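Local coordinates for fucoxanthin chlorophyll a/c-binding protein Lhcq10 (Chaetoceros gracilis, PDB 6L4U), which binds chlorophyll a, chlorophyll c and a fucoxanthin-type carotenoid and, as a member of the chlorophyll a/b-binding family, probably harvests light, at residues S83-G88 with G162-F167. Numbering follows the deposited sequence.
Sequences SEIKHG and GKPGAF. With CLA (chlorophyll a), chain B.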
ATOM      1  N   SER Z  83     -46.729  68.737  54.801  1.00 77.59           N
ATOM      2  CA  SER Z  83     -45.579  68.440  55.639  1.00 77.59           C
ATOM      3  C   SER Z  83     -45.292  69.575  56.605  1.00 77.59           C
ATOM      4  O   SER Z  83     -44.813  69.329  57.713  1.00 77.59           O
ATOM      5  CB  SER Z  83     -44.350  68.159  54.778  1.00 77.59           C
ATOM      6  OG  SER Z  83     -43.206  67.971  55.587  1.00 77.59           O
ATOM      7  N   GLU Z  84     -45.581  70.817  56.208  1.00 79.77           N
ATOM      8  CA  GLU Z  84     -45.429  71.937  57.129  1.00 79.77           C
ATOM      9  C   GLU Z  84     -46.499  71.904  58.210  1.00 79.77           C
ATOM     10  O   GLU Z  84     -46.211  72.151  59.386  1.00 79.77           O
ATOM     11  CB  GLU Z  84     -45.492  73.259  56.370  1.00 79.77           C
ATOM     12  CG  GLU Z  84     -45.366  74.481  57.262  1.00 79.77           C
ATOM     13  CD  GLU Z  84     -45.344  75.773  56.484  1.00 79.77           C
ATOM     14  OE1 GLU Z  84     -44.428  76.586  56.716  1.00 79.77           O
ATOM     15  OE2 GLU Z  84     -46.244  75.980  55.644  1.00 79.77           O
ATOM     16  N   ILE Z  85     -47.737  71.598  57.819  1.00 71.52           N
ATOM     17  CA  ILE Z  85     -48.839  71.521  58.771  1.00 71.52           C
ATOM     18  C   ILE Z  85     -48.636  70.351  59.727  1.00 71.52           C
ATOM     19  O   ILE Z  85     -48.845  70.485  60.937  1.00 71.52           O
ATOM     20  CB  ILE Z  85     -50.174  71.437  58.004  1.00 71.52           C
ATOM     21  CG1 ILE Z  85     -50.541  72.802  57.427  1.00 71.52           C
ATOM     22  CG2 ILE Z  85     -51.296  70.969  58.885  1.00 71.52           C
ATOM     23  CD1 ILE Z  85     -51.571  72.729  56.323  1.00 71.52           C
ATOM     24  N   LYS Z  86     -48.164  69.210  59.214  1.00 75.81           N
ATOM     25  CA  LYS Z  86     -47.915  68.051  60.070  1.00 75.81           C
ATOM     26  C   LYS Z  86     -46.732  68.284  61.004  1.00 75.81           C
ATOM     27  O   LYS Z  86     -46.750  67.832  62.154  1.00 75.81           O
ATOM     28  CB  LYS Z  86     -47.680  66.804  59.215  1.00 75.81           C
ATOM     29  CG  LYS Z  86     -47.531  65.516  60.005  1.00 75.81           C
ATOM     30  CD  LYS Z  86     -47.373  64.316  59.096  1.00 75.81           C
ATOM     31  CE  LYS Z  86     -48.688  63.927  58.457  1.00 75.81           C
ATOM     32  NZ  LYS Z  86     -48.537  62.702  57.630  1.00 75.81           N
ATOM     33  N   HIS Z  87     -45.695  68.985  60.528  1.00 81.62           N
ATOM     34  CA  HIS Z  87     -44.557  69.311  61.384  1.00 81.62           C
ATOM     35  C   HIS Z  87     -44.967  70.249  62.508  1.00 81.62           C
ATOM     36  O   HIS Z  87     -44.544  70.077  63.656  1.00 81.62           O
ATOM     37  CB  HIS Z  87     -43.440  69.956  60.562  1.00 81.62           C
ATOM     38  CG  HIS Z  87     -42.449  68.989  59.996  1.00 81.62           C
ATOM     39  ND1 HIS Z  87     -42.629  68.367  58.779  1.00 81.62           N
ATOM     40  CD2 HIS Z  87     -41.252  68.564  60.461  1.00 81.62           C
ATOM     41  CE1 HIS Z  87     -41.592  67.589  58.527  1.00 81.62           C
ATOM     42  NE2 HIS Z  87     -40.742  67.688  59.534  1.00 81.62           N
ATOM     43  N   GLY Z  88     -45.798  71.244  62.192  1.00 74.52           N
ATOM     44  CA  GLY Z  88     -46.231  72.193  63.201  1.00 74.52           C
ATOM     45  C   GLY Z  88     -47.251  71.624  64.159  1.00 74.52           C
ATOM     46  O   GLY Z  88     -47.257  71.978  65.338  1.00 74.52           O
ATOM     47  N   GLY Z 162     -57.010  69.368  47.019  1.00 61.81           N
ATOM     48  CA  GLY Z 162     -56.154  69.326  48.187  1.00 61.81           C
ATOM     49  C   GLY Z 162     -56.816  69.330  49.546  1.00 61.81           C
ATOM     50  O   GLY Z 162     -57.268  68.288  50.031  1.00 61.81           O
ATOM     51  N   LYS Z 163     -56.840  70.510  50.165  1.00 65.99           N
ATOM     52  CA  LYS Z 163     -57.080  70.772  51.578  1.00 65.99           C
ATOM     53  C   LYS Z 163     -56.131  69.935  52.432  1.00 65.99           C
ATOM     54  O   LYS Z 163     -56.537  68.912  53.003  1.00 65.99           O
ATOM     55  CB  LYS Z 163     -58.528  70.505  51.975  1.00 65.99           C
ATOM     56  CG  LYS Z 163     -58.827  71.122  53.302  1.00 65.99           C
ATOM     57  CD  LYS Z 163     -59.035  72.598  53.188  1.00 65.99           C
ATOM     58  CE  LYS Z 163     -59.344  73.055  54.559  1.00 65.99           C
ATOM     59  NZ  LYS Z 163     -60.792  73.216  54.632  1.00 65.99           N
ATOM     60  N   PRO Z 164     -54.854  70.308  52.511  1.00 67.38           N
ATOM     61  CA  PRO Z 164     -53.920  69.544  53.339  1.00 67.38           C
ATOM     62  C   PRO Z 164     -54.145  69.808  54.816  1.00 67.38           C
ATOM     63  O   PRO Z 164     -54.599  70.880  55.222  1.00 67.38           O
ATOM     64  CB  PRO Z 164     -52.553  70.056  52.885  1.00 67.38           C
ATOM     65  CG  PRO Z 164     -52.819  71.452  52.484  1.00 67.38           C
ATOM     66  CD  PRO Z 164     -54.207  71.488  51.911  1.00 67.38           C
ATOM     67  N   GLY Z 165     -53.821  68.805  55.624  1.00 67.89           N
ATOM     68  CA  GLY Z 165     -54.093  68.835  57.038  1.00 67.89           C
ATOM     69  C   GLY Z 165     -55.473  68.350  57.422  1.00 67.89           C
ATOM     70  O   GLY Z 165     -55.701  68.034  58.594  1.00 67.89           O
ATOM     71  N   ALA Z 166     -56.397  68.279  56.467  1.00 68.21           N
ATOM     72  CA  ALA Z 166     -57.754  67.808  56.721  1.00 68.21           C
ATOM     73  C   ALA Z 166     -57.721  66.307  56.943  1.00 68.21           C
ATOM     74  O   ALA Z 166     -57.602  65.530  55.994  1.00 68.21           O
ATOM     75  CB  ALA Z 166     -58.667  68.170  55.557  1.00 68.21           C
ATOM     76  N   PHE Z 167     -57.811  65.893  58.196  1.00 71.60           N
ATOM     77  CA  PHE Z 167     -57.859  64.473  58.493  1.00 71.60           C
ATOM     78  C   PHE Z 167     -59.220  63.920  58.095  1.00 71.60           C
ATOM     79  O   PHE Z 167     -60.250  64.474  58.498  1.00 71.60           O
ATOM     80  CB  PHE Z 167     -57.602  64.206  59.967  1.00 71.60           C
ATOM     81  CG  PHE Z 167     -56.996  62.867  60.239  1.00 71.60           C
ATOM     82  CD1 PHE Z 167     -57.797  61.766  60.489  1.00 71.60           C
ATOM     83  CD2 PHE Z 167     -55.622  62.705  60.241  1.00 71.60           C
ATOM     84  CE1 PHE Z 167     -57.239  60.527  60.737  1.00 71.60           C
ATOM     85  CE2 PHE Z 167     -55.058  61.471  60.489  1.00 71.60           C
ATOM     86  CZ  PHE Z 167     -55.868  60.382  60.737  1.00 71.60           C
TER
HETATM   87 MG   CLA B 302     -42.421  77.099  56.226  1.00 83.37          MG
HETATM   88  CHA CLA B 302     -43.417  79.153  53.625  1.00 83.37           C
HETATM   89  CHB CLA B 302     -42.764  74.459  54.154  1.00 83.37           C
HETATM   90  CHC CLA B 302     -41.109  75.184  58.689  1.00 83.37           C
HETATM   91  CHD CLA B 302     -41.643  80.139  58.180  1.00 83.37           C
HETATM   92  NA  CLA B 302     -42.950  76.839  54.241  1.00 83.37           N
HETATM   93  C1A CLA B 302     -43.365  77.676  53.365  1.00 83.37           C
HETATM   94  C2A CLA B 302     -43.757  77.101  52.023  1.00 83.37           C
HETATM   95  C3A CLA B 302     -43.592  75.617  52.261  1.00 83.37           C
HETATM   96  C4A CLA B 302     -43.067  75.648  53.654  1.00 83.37           C
HETATM   97  CMA CLA B 302     -44.974  74.986  52.312  1.00 83.37           C
HETATM   98  CAA CLA B 302     -42.776  77.483  50.891  1.00 83.37           C
HETATM   99  CBA CLA B 302     -41.374  76.851  50.879  1.00 83.37           C
HETATM  100  CGA CLA B 302     -40.457  77.418  51.943  1.00 83.37           C
HETATM  101  O1A CLA B 302     -40.077  78.572  51.900  1.00 83.37           O
HETATM  102  O2A CLA B 302     -40.051  76.614  53.080  1.00 83.37           O
HETATM  103  NB  CLA B 302     -41.975  75.115  56.375  1.00 83.37           N
HETATM  104  C1B CLA B 302     -42.244  74.165  55.487  1.00 83.37           C
HETATM  105  C2B CLA B 302     -41.994  72.775  55.934  1.00 83.37           C
HETATM  106  C3B CLA B 302     -41.500  73.002  57.307  1.00 83.37           C
HETATM  107  C4B CLA B 302     -41.523  74.484  57.462  1.00 83.37           C
HETATM  108  CMB CLA B 302     -42.193  71.482  55.194  1.00 83.37           C
HETATM  109  CAB CLA B 302     -41.066  71.986  58.293  1.00 83.37           C
HETATM  110  CBB CLA B 302     -39.795  71.852  58.602  1.00 83.37           C
HETATM  111  NC  CLA B 302     -41.543  77.585  58.022  1.00 83.37           N
HETATM  112  C1C CLA B 302     -41.115  76.648  58.892  1.00 83.37           C
HETATM  113  C2C CLA B 302     -40.603  77.193  60.175  1.00 83.37           C
HETATM  114  C3C CLA B 302     -40.764  78.648  60.015  1.00 83.37           C
HETATM  115  C4C CLA B 302     -41.350  78.770  58.657  1.00 83.37           C
HETATM  116  CMC CLA B 302     -40.050  76.463  61.364  1.00 83.37           C
HETATM  117  CAC CLA B 302     -40.409  79.737  60.994  1.00 83.37           C
HETATM  118  CBC CLA B 302     -38.992  80.146  60.655  1.00 83.37           C
HETATM  119  ND  CLA B 302     -42.420  79.125  56.037  1.00 83.37           N
HETATM  120  C1D CLA B 302     -42.223  80.294  56.846  1.00 83.37           C
HETATM  121  C2D CLA B 302     -42.640  81.579  56.228  1.00 83.37           C
HETATM  122  C3D CLA B 302     -43.134  81.083  54.922  1.00 83.37           C
HETATM  123  C4D CLA B 302     -42.973  79.709  54.910  1.00 83.37           C
HETATM  124  CMD CLA B 302     -42.663  83.033  56.600  1.00 83.37           C
HETATM  125  CAD CLA B 302     -43.718  81.494  53.624  1.00 83.37           C
HETATM  126  OBD CLA B 302     -44.016  82.695  53.281  1.00 83.37           O
HETATM  127  CBD CLA B 302     -43.937  80.287  52.804  1.00 83.37           C
HETATM  128  CGD CLA B 302     -45.416  80.125  52.611  1.00 83.37           C
HETATM  129  O1D CLA B 302     -45.898  80.213  51.496  1.00 83.37           O
HETATM  130  O2D CLA B 302     -46.299  79.845  53.730  1.00 83.37           O
HETATM  131  CED CLA B 302     -47.645  79.444  53.469  1.00 83.37           C
HETATM  132  C1  CLA B 302     -38.802  75.928  53.106  1.00 83.37           C
HETATM  133  C2  CLA B 302     -38.992  74.729  54.000  1.00 83.37           C
HETATM  134  C3  CLA B 302     -37.994  73.937  54.413  1.00 83.37           C
HETATM  135  C4  CLA B 302     -38.336  72.789  55.313  1.00 83.37           C
HETATM  136  C5  CLA B 302     -36.569  74.174  53.970  1.00 83.37           C
HETATM  137  C6  CLA B 302     -35.573  73.141  54.487  1.00 83.37           C
HETATM  138  C7  CLA B 302     -34.321  73.858  54.971  1.00 83.37           C
HETATM  139  C8  CLA B 302     -33.335  72.931  55.667  1.00 83.37           C
HETATM  140  C9  CLA B 302     -32.296  73.771  56.404  1.00 83.37           C
HETATM  141  C10 CLA B 302     -32.714  72.001  54.628  1.00 83.37           C
HETATM  142  C11 CLA B 302     -31.455  71.284  55.113  1.00 83.37           C
HETATM  143  C12 CLA B 302     -31.759  70.127  56.056  1.00 83.37           C
HETATM  144  C13 CLA B 302     -31.154  68.836  55.524  1.00 83.37           C
HETATM  145  C14 CLA B 302     -32.025  68.295  54.398  1.00 83.37           C
HETATM  146  C15 CLA B 302     -31.002  67.845  56.674  1.00 83.37           C
HETATM  147  C16 CLA B 302     -30.334  66.528  56.288  1.00 83.37           C
HETATM  148  C17 CLA B 302     -31.287  65.351  56.490  1.00 83.37           C
HETATM  149  C18 CLA B 302     -30.677  64.229  57.321  1.00 83.37           C
HETATM  150  C19 CLA B 302     -31.675  63.093  57.502  1.00 83.37           C
HETATM  151  C20 CLA B 302     -30.191  64.735  58.673  1.00 83.37           C
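Ile85, on a turn of helix 73-102, faces Gly165 in the loop between helices 137-153 and 196-223, their CA atoms 6.1 Å apart. The loop makes a type II beta turn from Lys163 to Ala166, and Gly165 has positive phi (86°), where a side chain would press on the preceding carbonyl oxygen and on Ile85; glycine meets both demands. No hydrogen bond joins the segments. Branched Ile85 suits this apolar seam: CG2 lies against Gly165 CA at 4.0 Å, while CD1, at the end of the other branch, meets Pro164 CG at 4.2 Å and lies 3.7 Å from Pro164 O. Proline adds an apolar ring and a rigid second position to the turn.

The helix turns a different side to the pigments. Glu84 reaches out with CG anti to its backbone N (chi1 179°), bringing OE1 to the chlorophyll magnesium at 2.1 Å; the same oxygen accepts a hydrogen bond from Arg211 of helix 196-223, the Glu-Arg ligand pairing familiar in this family. His87 ND1 donates to Ser83 O (2.6 Å), one turn back, with the oxygen in the ring plane. Backbone His87 N reaches that oxygen from the opposite face of its carbonyl plane. This bond leaves NE2 to bind the magnesium of a second chlorophyll a, while the vinyl carbon CAB of the Glu84-bound chlorophyll lies over one ring face. A leucine in place of His87 would probably leave that second magnesium without its protein ligand and Ser83 O without its side-chain donor. Apolar contact thus joins helix to loop, whose residues Lys163 to Phe167 help line a chlorophyll c1 pocket, whereas carboxylate and imidazole ligands hold two chlorophylls beside the same helical turn, consistent with a light-harvesting role.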